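PDB 1K1E: deoxy-D-mannose-octulosonate 8-phosphate phosphatase from Haemophilus influenzae Rd, which hydrolyses 3-deoxy-D-manno-octulosonate 8-phosphate to 3-deoxy-D-manno-octulosonate and phosphate, a magnesium-dependent step in lipopolysaccharide biosynthesis. Local coordinates for residues 9-14 against 50-55; 42-47 against 70-75; 55-60 against 82-87; 76-81 against 88-93; 102-107 against 116-121. One frame throughout, in Å; residues are numbered along the deposited sequence.

Contact 1 (9-14 against 50-55). With CO (cobalt (II) ion), chain M.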
# COMPACT_ATOMS: atom_id res chain seq x y z
N LYS A 9 -18.82 5.31 26.23
CA LYS A 9 -17.94 6.19 26.96
C LYS A 9 -16.48 5.79 26.79
O LYS A 9 -15.59 6.56 27.16
CB LYS A 9 -18.26 6.20 28.47
CG LYS A 9 -19.65 6.77 28.76
CD LYS A 9 -19.83 8.18 28.20
CE LYS A 9 -18.84 9.18 28.81
NZ LYS A 9 -19.23 10.49 28.37
N PHE A 10 -16.23 4.63 26.19
CA PHE A 10 -14.89 4.09 26.04
C PHE A 10 -14.81 3.25 24.78
O PHE A 10 -15.68 2.45 24.49
CB PHE A 10 -14.61 3.23 27.27
CG PHE A 10 -13.19 2.76 27.44
CD1 PHE A 10 -12.08 3.55 27.09
CD2 PHE A 10 -12.97 1.50 28.04
CE1 PHE A 10 -10.75 3.09 27.34
CE2 PHE A 10 -11.67 1.02 28.29
CZ PHE A 10 -10.56 1.80 27.94
N VAL A 11 -13.74 3.43 24.06
CA VAL A 11 -13.49 2.68 22.82
C VAL A 11 -12.13 2.05 23.00
O VAL A 11 -11.15 2.74 23.32
CB VAL A 11 -13.42 3.61 21.65
CG1 VAL A 11 -12.87 2.85 20.38
CG2 VAL A 11 -14.79 4.15 21.40
N ILE A 12 -12.08 0.73 22.89
CA ILE A 12 -10.81 -0.01 22.95
C ILE A 12 -10.54 -0.49 21.50
O ILE A 12 -11.44 -1.12 20.85
CB ILE A 12 -10.95 -1.28 23.83
CG1 ILE A 12 -11.18 -0.90 25.28
CG2 ILE A 12 -9.67 -2.15 23.74
CD1 ILE A 12 -11.63 -2.11 26.06
N THR A 13 -9.33 -0.25 21.02
CA THR A 13 -9.01 -0.66 19.68
C THR A 13 -7.79 -1.59 19.58
O THR A 13 -6.73 -1.39 20.21
CB THR A 13 -8.78 0.58 18.74
OG1 THR A 13 -8.52 0.11 17.41
CG2 THR A 13 -7.57 1.35 19.13
N ASP A 14 -7.97 -2.66 18.82
CA ASP A 14 -6.89 -3.56 18.50
C ASP A 14 -5.96 -2.71 17.61
O ASP A 14 -6.34 -1.64 17.10
CB ASP A 14 -7.41 -4.76 17.67
CG ASP A 14 -6.31 -5.55 17.02
OD1 ASP A 14 -5.27 -5.77 17.68
OD2 ASP A 14 -6.49 -5.97 15.87
N ALA A 50 -14.79 14.57 23.04
CA ALA A 50 -16.21 14.41 23.28
C ALA A 50 -16.47 13.53 24.51
O ALA A 50 -17.56 12.94 24.64
CB ALA A 50 -16.86 13.78 22.05
N ASP A 51 -15.46 13.44 25.38
CA ASP A 51 -15.49 12.71 26.65
C ASP A 51 -15.59 11.20 26.47
O ASP A 51 -16.20 10.55 27.29
CB ASP A 51 -16.66 13.18 27.51
CG ASP A 51 -16.50 12.79 28.97
OD1 ASP A 51 -17.54 12.48 29.62
OD2 ASP A 51 -15.35 12.81 29.49
N ILE A 52 -15.05 10.68 25.38
CA ILE A 52 -15.07 9.22 25.22
C ILE A 52 -13.62 8.79 25.23
O ILE A 52 -12.83 9.14 24.32
CB ILE A 52 -15.71 8.88 23.90
CG1 ILE A 52 -17.19 9.31 23.92
CG2 ILE A 52 -15.46 7.38 23.63
CD1 ILE A 52 -17.82 9.16 22.53
N GLN A 53 -13.21 8.02 26.25
CA GLN A 53 -11.80 7.68 26.27
C GLN A 53 -11.44 6.66 25.20
O GLN A 53 -12.32 5.91 24.73
CB GLN A 53 -11.47 7.13 27.63
CG GLN A 53 -11.80 8.14 28.74
CD GLN A 53 -11.63 7.48 30.12
OE1 GLN A 53 -10.51 7.17 30.53
NE2 GLN A 53 -12.73 7.22 30.79
N VAL A 54 -10.17 6.60 24.86
CA VAL A 54 -9.73 5.61 23.89
C VAL A 54 -8.57 4.79 24.48
O VAL A 54 -7.68 5.33 25.11
CB VAL A 54 -9.31 6.26 22.58
CG1 VAL A 54 -8.74 5.21 21.64
CG2 VAL A 54 -10.54 7.07 21.97
N ALA A 55 -8.60 3.48 24.29
CA ALA A 55 -7.52 2.60 24.75
C ALA A 55 -7.05 1.72 23.58
O ALA A 55 -7.83 1.47 22.64
CB ALA A 55 -7.98 1.70 25.90
CO CO M . -5.54 -7.38 14.73
O HOH W 1 -15.14 8.23 29.32
O HOH W 2 -19.39 11.23 25.50
O HOH W 3 -3.80 -7.08 16.01
O HOH W 4 -4.59 -8.60 13.32
O HOH W 5 -6.18 -8.94 16.04
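From K9 and Q53 to T13 and A55, two neighbouring strands run parallel through the middle of the sheet, joined first of all by backbone bonds. Q53 N gives to K9 O, V11 N to Q53 O, A55 N to V11 O and T13 N to A55 O; the last two are both 2.8 Å and nearly straight at the hydrogen.

Apolar contacts come next. F10 has CG anti to its backbone N (chi1 -170°), which carries the ring across to the other strand: CD1 brings the ring edge to Q53 O at 3.3 Å, and CZ presses on A55 CB, also 3.3 Å. This face, shared with I12, is covered by L91 of helix 84-95. V11 points to the other face, where its CG2 meets I52 CG2 at 4.0 Å and F148 packs beyond it.

The charged contact lies at the outer end. Bends at chi2 and chi3 fold K9 back, so that NZ reaches D51 OD1 at 2.9 Å in a salt bridge, arriving from above the carboxylate plane. A water links K9 O with Q53 NE2, which also bonds to A95 O.

At the far end D14 OD2 binds cobalt at 2.0 Å, beside D16 and D107. A central parallel strand ending in a metal-binding aspartate, here the first of a DxD pair, is the hallmark of the HAD phosphatase fold.

Contact 2 (42-47 against 70-75)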
# COMPACT_ATOMS: atom_id res chain seq x y z
N LEU A 42 -7.26 11.51 13.90
CA LEU A 42 -8.16 12.60 14.21
C LEU A 42 -9.46 12.09 14.88
O LEU A 42 -10.02 12.75 15.75
CB LEU A 42 -8.51 13.38 12.94
CG LEU A 42 -9.44 14.56 13.15
CD1 LEU A 42 -8.75 15.50 14.14
CD2 LEU A 42 -9.75 15.26 11.86
N GLY A 43 -9.94 10.92 14.47
CA GLY A 43 -11.13 10.36 15.08
C GLY A 43 -10.87 10.10 16.57
O GLY A 43 -11.78 10.26 17.42
N ILE A 44 -9.67 9.61 16.87
CA ILE A 44 -9.29 9.30 18.24
C ILE A 44 -9.33 10.59 19.05
O ILE A 44 -9.90 10.61 20.15
CB ILE A 44 -7.89 8.67 18.24
CG1 ILE A 44 -8.02 7.18 17.88
CG2 ILE A 44 -7.24 8.77 19.59
CD1 ILE A 44 -6.67 6.57 17.41
N LYS A 45 -8.78 11.67 18.51
CA LYS A 45 -8.79 12.93 19.27
C LYS A 45 -10.23 13.43 19.44
O LYS A 45 -10.56 14.04 20.46
CB LYS A 45 -8.01 14.06 18.56
CG LYS A 45 -6.57 13.68 18.20
CD LYS A 45 -5.83 13.17 19.44
CE LYS A 45 -5.70 14.23 20.56
NZ LYS A 45 -5.17 13.62 21.84
N MET A 46 -11.05 13.24 18.39
CA MET A 46 -12.43 13.71 18.46
C MET A 46 -13.13 12.98 19.57
O MET A 46 -13.90 13.55 20.32
CB MET A 46 -13.14 13.50 17.11
CG MET A 46 -12.68 14.49 16.11
SD MET A 46 -13.25 14.08 14.49
CE MET A 46 -13.04 15.78 13.62
N LEU A 47 -12.86 11.68 19.69
CA LEU A 47 -13.50 10.96 20.75
C LEU A 47 -13.15 11.48 22.13
O LEU A 47 -14.03 11.76 22.93
CB LEU A 47 -13.18 9.45 20.72
CG LEU A 47 -13.74 8.65 19.51
CD1 LEU A 47 -13.34 7.17 19.61
CD2 LEU A 47 -15.30 8.72 19.50
N ALA A 70 1.70 7.85 22.35
CA ALA A 70 2.11 9.12 23.00
C ALA A 70 1.72 10.32 22.15
O ALA A 70 1.18 11.30 22.66
CB ALA A 70 3.64 9.09 23.26
N ASP A 71 1.97 10.24 20.83
CA ASP A 71 1.59 11.33 19.93
C ASP A 71 0.08 11.57 19.98
O ASP A 71 -0.36 12.70 19.87
CB ASP A 71 1.95 11.02 18.47
CG ASP A 71 3.40 11.17 18.17
OD1 ASP A 71 4.17 11.60 19.08
OD2 ASP A 71 3.79 10.87 17.00
N LEU A 72 -0.71 10.50 20.10
CA LEU A 72 -2.15 10.61 20.14
C LEU A 72 -2.74 11.06 21.47
O LEU A 72 -3.90 11.38 21.53
CB LEU A 72 -2.76 9.28 19.75
CG LEU A 72 -2.59 8.92 18.27
CD1 LEU A 72 -3.07 7.51 18.07
CD2 LEU A 72 -3.30 9.87 17.37
N GLY A 73 -1.92 11.06 22.51
CA GLY A 73 -2.37 11.47 23.83
C GLY A 73 -3.16 10.37 24.53
O GLY A 73 -3.93 10.62 25.47
N ILE A 74 -2.96 9.15 24.06
CA ILE A 74 -3.67 7.99 24.63
C ILE A 74 -2.95 7.60 25.90
O ILE A 74 -1.74 7.41 25.87
CB ILE A 74 -3.67 6.81 23.60
CG1 ILE A 74 -4.62 7.16 22.44
CG2 ILE A 74 -4.04 5.54 24.23
CD1 ILE A 74 -4.77 6.00 21.40
N LYS A 75 -3.65 7.50 27.04
CA LYS A 75 -2.93 7.11 28.26
C LYS A 75 -3.21 5.68 28.71
O LYS A 75 -2.48 5.13 29.51
CB LYS A 75 -3.31 8.02 29.44
CG LYS A 75 -2.55 7.65 30.72
CD LYS A 75 -3.43 7.71 32.03
CE LYS A 75 -2.90 6.62 33.07
NZ LYS A 75 -3.80 6.40 34.23
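The flat group here is the L72–G73 peptide, whose oxygen, L72 O, is approached by K45 NZ from well above the peptide plane; no aromatic ring or carboxylate takes part. Around it two helices of the HAD-type Rossmann-like fold lie next to each other: helix 38-49 leads into strand 53-58, and helix 63-72 follows that strand. Residues 42-47 meet the place where the second helix ends.

That end is a Schellman motif. G73 takes up a positive phi of 79°, its N returns to A70 O, and the chain then turns away toward strand 76-79. The turn sets L72 O facing the neighbouring helix, where K45 can find it. K45 CG lies beside the backbone N, and the chain bends at chi2 and chi3 (-54° and -62°), curling so that K45 CD comes within 3.4 Å of L72 O. K45 NZ is modelled 2.6 Å from L72 O, a short bond that is doubtful because the place of NZ is less sure. K45 probably binds substrate, as in related enzymes.

The other half of the contact is apolar. I44 also rests on F148 of helix 147-158, and I74 on V54 and V56 of the sheet, so I44 and I74 link the two helices with helix 147-158 and the sheet. I44 points at the second segment and touches it with two separate branches, each pair of side chains crossing at about a right angle: I44 CG2 meets I74 CD1 at 4.1 Å, while I44 CD1 meets L72 CD1 at 3.8 Å.

Contact 3 (55-60 against 82-87). With SO4 (sulfate ion), chain O.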
# COMPACT_ATOMS: atom_id res chain seq x y z
N ALA A 55 -8.60 3.48 24.29
CA ALA A 55 -7.52 2.60 24.75
C ALA A 55 -7.05 1.72 23.58
O ALA A 55 -7.83 1.47 22.64
CB ALA A 55 -7.98 1.70 25.90
N VAL A 56 -5.78 1.31 23.65
CA VAL A 56 -5.17 0.46 22.63
C VAL A 56 -4.86 -0.88 23.30
O VAL A 56 -4.35 -0.92 24.42
CB VAL A 56 -3.86 1.12 22.13
CG1 VAL A 56 -3.01 0.13 21.28
CG2 VAL A 56 -4.23 2.41 21.38
N LEU A 57 -5.13 -1.98 22.59
CA LEU A 57 -4.90 -3.31 23.11
C LEU A 57 -4.13 -4.02 21.99
O LEU A 57 -4.60 -4.05 20.88
CB LEU A 57 -6.25 -3.98 23.33
CG LEU A 57 -6.49 -4.93 24.50
CD1 LEU A 57 -7.61 -5.83 24.11
CD2 LEU A 57 -5.27 -5.77 24.87
N SER A 58 -2.95 -4.53 22.26
CA SER A 58 -2.22 -5.23 21.21
C SER A 58 -1.47 -6.38 21.85
O SER A 58 -1.00 -6.25 22.99
CB SER A 58 -1.20 -4.29 20.55
OG SER A 58 -0.43 -5.00 19.61
N GLY A 59 -1.37 -7.50 21.14
CA GLY A 59 -0.62 -8.63 21.66
C GLY A 59 0.89 -8.40 21.49
O GLY A 59 1.72 -9.24 21.89
N ARG A 60 1.26 -7.25 20.95
CA ARG A 60 2.66 -6.93 20.70
C ARG A 60 2.97 -5.60 21.37
O ARG A 60 2.08 -4.78 21.58
CB ARG A 60 2.91 -6.83 19.16
CG ARG A 60 2.83 -8.18 18.39
CD ARG A 60 2.90 -8.05 16.83
NE ARG A 60 4.26 -7.76 16.36
CZ ARG A 60 5.15 -8.70 15.99
NH1 ARG A 60 4.80 -10.00 16.04
NH2 ARG A 60 6.40 -8.36 15.61
N LEU A 82 -1.67 -11.33 24.89
CA LEU A 82 -2.38 -12.04 23.83
C LEU A 82 -3.76 -12.51 24.23
O LEU A 82 -4.56 -12.89 23.37
CB LEU A 82 -1.55 -13.23 23.34
CG LEU A 82 -0.57 -12.88 22.22
CD1 LEU A 82 0.16 -14.14 21.70
CD2 LEU A 82 -1.38 -12.26 21.08
N GLU A 83 -4.04 -12.46 25.51
CA GLU A 83 -5.34 -12.89 26.02
C GLU A 83 -6.11 -11.61 26.26
O GLU A 83 -6.08 -11.01 27.35
CB GLU A 83 -5.15 -13.69 27.30
CG GLU A 83 -6.42 -14.21 27.88
CD GLU A 83 -7.16 -13.17 28.69
OE1 GLU A 83 -6.59 -12.73 29.72
OE2 GLU A 83 -8.30 -12.80 28.31
N LYS A 84 -6.87 -11.25 25.24
CA LYS A 84 -7.59 -9.99 25.26
C LYS A 84 -8.84 -9.84 26.11
O LYS A 84 -9.15 -8.73 26.50
CB LYS A 84 -7.90 -9.56 23.81
CG LYS A 84 -6.60 -9.33 23.04
CD LYS A 84 -6.86 -8.75 21.65
CE LYS A 84 -5.51 -8.56 20.87
NZ LYS A 84 -5.80 -7.70 19.68
N GLU A 85 -9.52 -10.93 26.45
CA GLU A 85 -10.72 -10.74 27.26
C GLU A 85 -10.44 -10.13 28.65
O GLU A 85 -11.18 -9.29 29.10
CB GLU A 85 -11.46 -12.07 27.47
CG GLU A 85 -12.69 -11.88 28.40
CD GLU A 85 -13.30 -13.22 28.83
OE1 GLU A 85 -13.14 -14.20 28.06
OE2 GLU A 85 -13.94 -13.29 29.91
N THR A 86 -9.40 -10.56 29.36
CA THR A 86 -9.21 -9.93 30.64
C THR A 86 -8.61 -8.51 30.46
O THR A 86 -8.87 -7.65 31.29
CB THR A 86 -8.33 -10.77 31.56
OG1 THR A 86 -7.08 -10.96 30.95
CG2 THR A 86 -9.00 -12.13 31.81
N ALA A 87 -7.87 -8.28 29.37
CA ALA A 87 -7.28 -6.97 29.10
C ALA A 87 -8.45 -6.03 28.97
O ALA A 87 -8.37 -4.88 29.43
CB ALA A 87 -6.45 -6.93 27.78
S SO4 O . -2.97 -9.21 18.31
O1 SO4 O . -4.41 -9.51 18.31
O2 SO4 O . -2.49 -9.38 16.90
O3 SO4 O . -2.25 -10.13 19.17
O4 SO4 O . -2.86 -7.82 18.82
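L57 packs firmly on K84 and A87, whereas G59 and L82 meet more loosely beside a bound sulfate, which G59 N holds; together they join strand 53-58 to the start of helix 84-95 at the active-site edge of the HAD fold. On the tight side L57 straddles the first helical turn with its two methyls. L57 CD2 is pushed against A87 CB at 3.3 Å, closer than ordinary carbon contact, and L57 CD1 touches the aliphatic part of K84, 3.8 Å from K84 CB. The chi1 of L57, -144°, is far from a relaxed value, consistent with a squeezed fit.

The looser side is built round the anion. G59 CA and L82 CD2 are 3.8 Å apart, and L82 also packs on V175 of a neighbouring subunit. S58 OG accepts from R60 N in an ST turn. E83 caps the helix, its OE2 taking T86 N.

The sulfate probably came from the crystallisation liquor, but it sits where a substrate phosphate could, and K84 is a probable substrate ligand. Extended, K84 also pairs with D14 and D111. K84 NZ lies 2.7 Å from sulfate O1, while G59 N gives an almost straight bond (170°) to sulfate O4 at 2.8 Å.

Contact 4 (76-81 against 88-93). With HG (mercury (II) ion), chain N.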
# COMPACT_ATOMS: atom_id res chain seq x y z
N LEU A 76 -4.29 5.09 28.19
CA LEU A 76 -4.73 3.75 28.53
C LEU A 76 -4.37 2.73 27.46
O LEU A 76 -4.83 2.86 26.35
CB LEU A 76 -6.26 3.78 28.66
CG LEU A 76 -6.88 4.76 29.68
CD1 LEU A 76 -8.37 4.53 29.78
CD2 LEU A 76 -6.21 4.59 31.04
N PHE A 77 -3.58 1.73 27.80
CA PHE A 77 -3.21 0.73 26.81
C PHE A 77 -2.75 -0.51 27.54
O PHE A 77 -2.30 -0.45 28.67
CB PHE A 77 -2.05 1.22 25.92
CG PHE A 77 -0.94 1.81 26.68
CD1 PHE A 77 0.10 1.02 27.12
CD2 PHE A 77 -0.90 3.18 26.88
CE1 PHE A 77 1.21 1.59 27.75
CE2 PHE A 77 0.21 3.77 27.52
CZ PHE A 77 1.25 2.95 27.94
N PHE A 78 -2.82 -1.62 26.84
CA PHE A 78 -2.37 -2.90 27.36
C PHE A 78 -1.71 -3.52 26.12
O PHE A 78 -2.35 -3.94 25.11
CB PHE A 78 -3.58 -3.70 27.82
CG PHE A 78 -3.30 -4.62 28.94
CD1 PHE A 78 -4.18 -4.71 30.00
CD2 PHE A 78 -2.16 -5.41 28.94
CE1 PHE A 78 -3.93 -5.59 31.09
CE2 PHE A 78 -1.88 -6.30 30.04
CZ PHE A 78 -2.78 -6.38 31.10
N LEU A 79 -0.40 -3.60 26.21
CA LEU A 79 0.47 -4.07 25.12
C LEU A 79 1.20 -5.34 25.53
O LEU A 79 1.53 -5.54 26.71
CB LEU A 79 1.47 -2.96 24.73
CG LEU A 79 0.86 -1.55 24.47
CD1 LEU A 79 1.93 -0.55 24.04
CD2 LEU A 79 -0.20 -1.63 23.35
N GLY A 80 1.41 -6.21 24.55
CA GLY A 80 2.10 -7.46 24.78
C GLY A 80 1.22 -8.59 25.28
O GLY A 80 1.70 -9.72 25.42
N LYS A 81 -0.05 -8.30 25.53
CA LYS A 81 -0.98 -9.33 26.04
C LYS A 81 -1.76 -10.01 24.95
O LYS A 81 -2.47 -9.36 24.19
CB LYS A 81 -1.97 -8.75 27.06
CG LYS A 81 -2.54 -9.86 27.91
CD LYS A 81 -3.21 -9.37 29.14
CE LYS A 81 -3.32 -10.56 30.08
NZ LYS A 81 -3.78 -10.18 31.44
N CYS A 88 -9.55 -6.47 28.34
CA CYS A 88 -10.70 -5.58 28.22
C CYS A 88 -11.18 -5.12 29.57
O CYS A 88 -11.37 -3.93 29.79
CB CYS A 88 -11.96 -6.18 27.53
SG CYS A 88 -11.60 -6.54 25.75
N PHE A 89 -11.44 -6.06 30.47
CA PHE A 89 -11.97 -5.59 31.75
C PHE A 89 -11.03 -4.70 32.54
O PHE A 89 -11.49 -3.77 33.26
CB PHE A 89 -12.42 -6.80 32.53
CG PHE A 89 -13.49 -7.58 31.80
CD1 PHE A 89 -14.74 -7.01 31.59
CD2 PHE A 89 -13.26 -8.88 31.35
CE1 PHE A 89 -15.76 -7.74 30.96
CE2 PHE A 89 -14.28 -9.60 30.72
CZ PHE A 89 -15.52 -9.03 30.53
N ASP A 90 -9.74 -4.97 32.39
CA ASP A 90 -8.71 -4.19 33.09
C ASP A 90 -8.74 -2.79 32.56
O ASP A 90 -8.64 -1.84 33.34
CB ASP A 90 -7.34 -4.81 32.89
CG ASP A 90 -7.15 -6.09 33.67
OD1 ASP A 90 -6.13 -6.83 33.37
OD2 ASP A 90 -7.99 -6.33 34.56
N LEU A 91 -8.86 -2.64 31.23
CA LEU A 91 -8.87 -1.29 30.64
C LEU A 91 -10.16 -0.58 31.03
O LEU A 91 -10.20 0.64 31.26
CB LEU A 91 -8.72 -1.39 29.11
CG LEU A 91 -7.32 -1.78 28.63
CD1 LEU A 91 -7.37 -2.09 27.08
CD2 LEU A 91 -6.30 -0.58 28.92
N MET A 92 -11.25 -1.32 31.11
CA MET A 92 -12.51 -0.68 31.47
C MET A 92 -12.38 -0.13 32.88
O MET A 92 -12.77 1.00 33.14
CB MET A 92 -13.68 -1.67 31.47
CG MET A 92 -14.03 -2.13 30.02
SD MET A 92 -15.03 -3.62 30.09
CE MET A 92 -15.34 -4.04 28.40
N LYS A 93 -11.84 -0.97 33.77
CA LYS A 93 -11.69 -0.55 35.15
C LYS A 93 -10.80 0.70 35.20
O LYS A 93 -11.07 1.64 35.98
CB LYS A 93 -11.10 -1.69 36.00
CG LYS A 93 -11.38 -1.59 37.49
HG HG N . -13.56 -5.39 25.01
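This is helix-on-sheet packing at the border of the fold, where F78 and L76 of an edge strand of the sheet within this chain, 76-79, meet D90 and L91 of helix 84-95. In the Rossmann-like HAD core this helix follows strand 76-79 and leads back over the sheet to strand 102-106, the return half of a beta-alpha-beta crossover. It therefore runs nearly antiparallel to the strand, at 158°, with the two axes 8.9 Å apart at their closest.

L91 does most of the packing. Its CG lies beside its own backbone N (chi1 -72°), and from there the two methyls spread over the strand: L91 CD2 reaches the backbone at F77 N, 3.7 Å away, and lies 4.4 Å from L76 CB, while L91 CD1 faces F78 CB at 4.2 Å. L91 also touches L57 of the next strand, so the helix is seated over two strands at once; L76 for its part packs against Q94 and A95 further along the helix, and F78 against A87.

On the outer side the contact turns polar. K81 NZ stands 4.5 Å from D90 OD1, too far for a salt bridge, though the opposite charges may still attract. C88 faces away from the strand and gives its sulphur to mercury. The D90 carboxylate is nearly coplanar with the F78 ring, 18° apart, and meets it at the edge, where the weakly positive ring hydrogens probably suit its negative charge: D90 OD1 is 3.4 Å from F78 CE1.

Contact 5 (102-107 against 116-121). With HG (mercury (II) ion), chain N; CO (cobalt (II) ion), chain M.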
# COMPACT_ATOMS: atom_id res chain seq x y z
N THR A 102 -18.64 0.25 26.75
CA THR A 102 -17.39 0.15 25.98
C THR A 102 -17.62 -0.47 24.61
O THR A 102 -18.47 -1.35 24.47
CB THR A 102 -16.45 -0.76 26.72
OG1 THR A 102 -16.26 -0.26 28.05
CG2 THR A 102 -15.10 -0.86 26.02
N ALA A 103 -16.86 -0.02 23.61
CA ALA A 103 -16.98 -0.60 22.26
C ALA A 103 -15.59 -1.06 21.88
O ALA A 103 -14.63 -0.46 22.31
CB ALA A 103 -17.45 0.43 21.25
N TYR A 104 -15.49 -2.11 21.06
CA TYR A 104 -14.20 -2.68 20.67
C TYR A 104 -14.17 -2.77 19.15
O TYR A 104 -15.20 -2.99 18.54
CB TYR A 104 -14.07 -4.12 21.16
CG TYR A 104 -12.71 -4.72 21.00
CD1 TYR A 104 -11.70 -4.55 21.98
CD2 TYR A 104 -12.35 -5.42 19.83
CE1 TYR A 104 -10.40 -5.06 21.80
CE2 TYR A 104 -11.11 -5.92 19.67
CZ TYR A 104 -10.12 -5.74 20.62
OH TYR A 104 -8.87 -6.27 20.40
N ILE A 105 -12.99 -2.66 18.57
CA ILE A 105 -12.90 -2.80 17.12
C ILE A 105 -11.74 -3.73 16.84
O ILE A 105 -10.62 -3.48 17.30
CB ILE A 105 -12.74 -1.40 16.38
CG1 ILE A 105 -12.55 -1.65 14.85
CG2 ILE A 105 -11.69 -0.47 17.09
CD1 ILE A 105 -12.62 -0.29 14.03
N GLY A 106 -11.98 -4.80 16.07
CA GLY A 106 -10.92 -5.77 15.87
C GLY A 106 -11.01 -6.33 14.47
O GLY A 106 -11.90 -5.92 13.69
N ASP A 107 -10.07 -7.19 14.16
CA ASP A 107 -10.04 -7.78 12.79
C ASP A 107 -9.82 -9.29 12.74
O ASP A 107 -9.90 -9.86 11.65
CB ASP A 107 -8.91 -7.19 11.96
CG ASP A 107 -7.53 -7.62 12.45
OD1 ASP A 107 -6.67 -8.09 11.67
OD2 ASP A 107 -7.26 -7.48 13.65
N ALA A 116 -16.76 -10.17 22.82
CA ALA A 116 -17.65 -10.76 23.82
C ALA A 116 -17.60 -10.01 25.15
O ALA A 116 -18.61 -9.84 25.82
CB ALA A 116 -17.30 -12.22 24.03
N ALA A 117 -16.43 -9.53 25.51
CA ALA A 117 -16.29 -8.81 26.77
C ALA A 117 -16.86 -7.39 26.66
O ALA A 117 -17.38 -6.86 27.68
CB ALA A 117 -14.91 -8.77 27.15
N CYS A 118 -16.81 -6.78 25.46
CA CYS A 118 -17.37 -5.40 25.31
C CYS A 118 -18.88 -5.40 25.03
O CYS A 118 -19.43 -6.37 24.57
CB CYS A 118 -16.69 -4.62 24.19
SG CYS A 118 -15.13 -3.81 24.61
N GLY A 119 -19.51 -4.26 25.29
CA GLY A 119 -20.93 -4.12 25.06
C GLY A 119 -21.26 -3.97 23.58
O GLY A 119 -22.30 -4.42 23.16
N THR A 120 -20.38 -3.35 22.81
CA THR A 120 -20.59 -3.12 21.38
C THR A 120 -19.30 -3.50 20.68
O THR A 120 -18.22 -3.29 21.24
CB THR A 120 -20.83 -1.59 21.13
OG1 THR A 120 -22.01 -1.20 21.85
CG2 THR A 120 -20.98 -1.26 19.67
N SER A 121 -19.40 -4.07 19.48
CA SER A 121 -18.19 -4.48 18.77
C SER A 121 -18.33 -4.17 17.28
O SER A 121 -19.40 -4.30 16.71
CB SER A 121 -17.98 -5.98 18.96
OG SER A 121 -19.17 -6.68 18.61
HG HG N . -13.56 -5.39 25.01
CO CO M . -5.54 -7.38 14.73
O HOH W 6 -21.43 -0.53 24.22
O HOH W 4 -4.59 -8.60 13.32
O HOH W 3 -3.80 -7.08 16.01
O HOH W 5 -6.18 -8.94 16.04
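C118 and T102 meet because of two torsions: C118 holds SG beside its backbone N (chi1 -83°), aimed at the neighbouring strand, and T102 keeps OG1 beside its own backbone N (chi1 -56°), which puts T102 CG2 anti to that N and 3.3 Å from C118 SG. Y104 CB, set by the strand backbone, lies 3.6 Å from C118 SG. The contact closes a beta-alpha-beta unit of the HAD core, in which strand 102-106 passes through helix 112-117 into the parallel strand 120-123.

T102 O starts the pairing. It takes T120 N in its carbonyl plane and, more weakly, G119 N, so one oxygen holds the turn out of the helix as well as the first residue of the strand. Y104 N then bonds to T120 O, while A103 CB and T120 CB touch on one face of the sheet at 3.9 Å.

The ends of these residues look elsewhere: T102 OG1 to T98 O, and Y104 OH to D111 beside K84. Further along, D107 OD2 binds cobalt at 2.0 Å, and D107 OD1 pairs with R39 of a neighbouring subunit. C118 joins C88 and A114 round the mercury, where C118 SG stands 2.3 Å from the metal and Y104 CD1 lies 3.7 Å from it.

How the contacts relate
Contacts 1, 3, 4 and 5 share one parallel sheet, and contact 2 packs beside it, touching contact 1 through L47 and V54. Contacts 1, 3 and 5 converge on the active site: D14 and D107 meet at the cobalt, their OD2 atoms 2.8 Å apart, and K84 NZ of contact 3 reaches D14 OD1 at 2.8 Å. Y104 OH of contact 5 lies 3.4 Å from K84 CD. Contact 4 adjoins contact 3, their centres about 6 Å apart, and helix 84-95 serves both; it also brings C88 to the mercury held by C118 of contact 5. Contacts 2 and 5 are farthest from meeting, about 8 Å between nearest atoms, on opposite sides of the chain's centre.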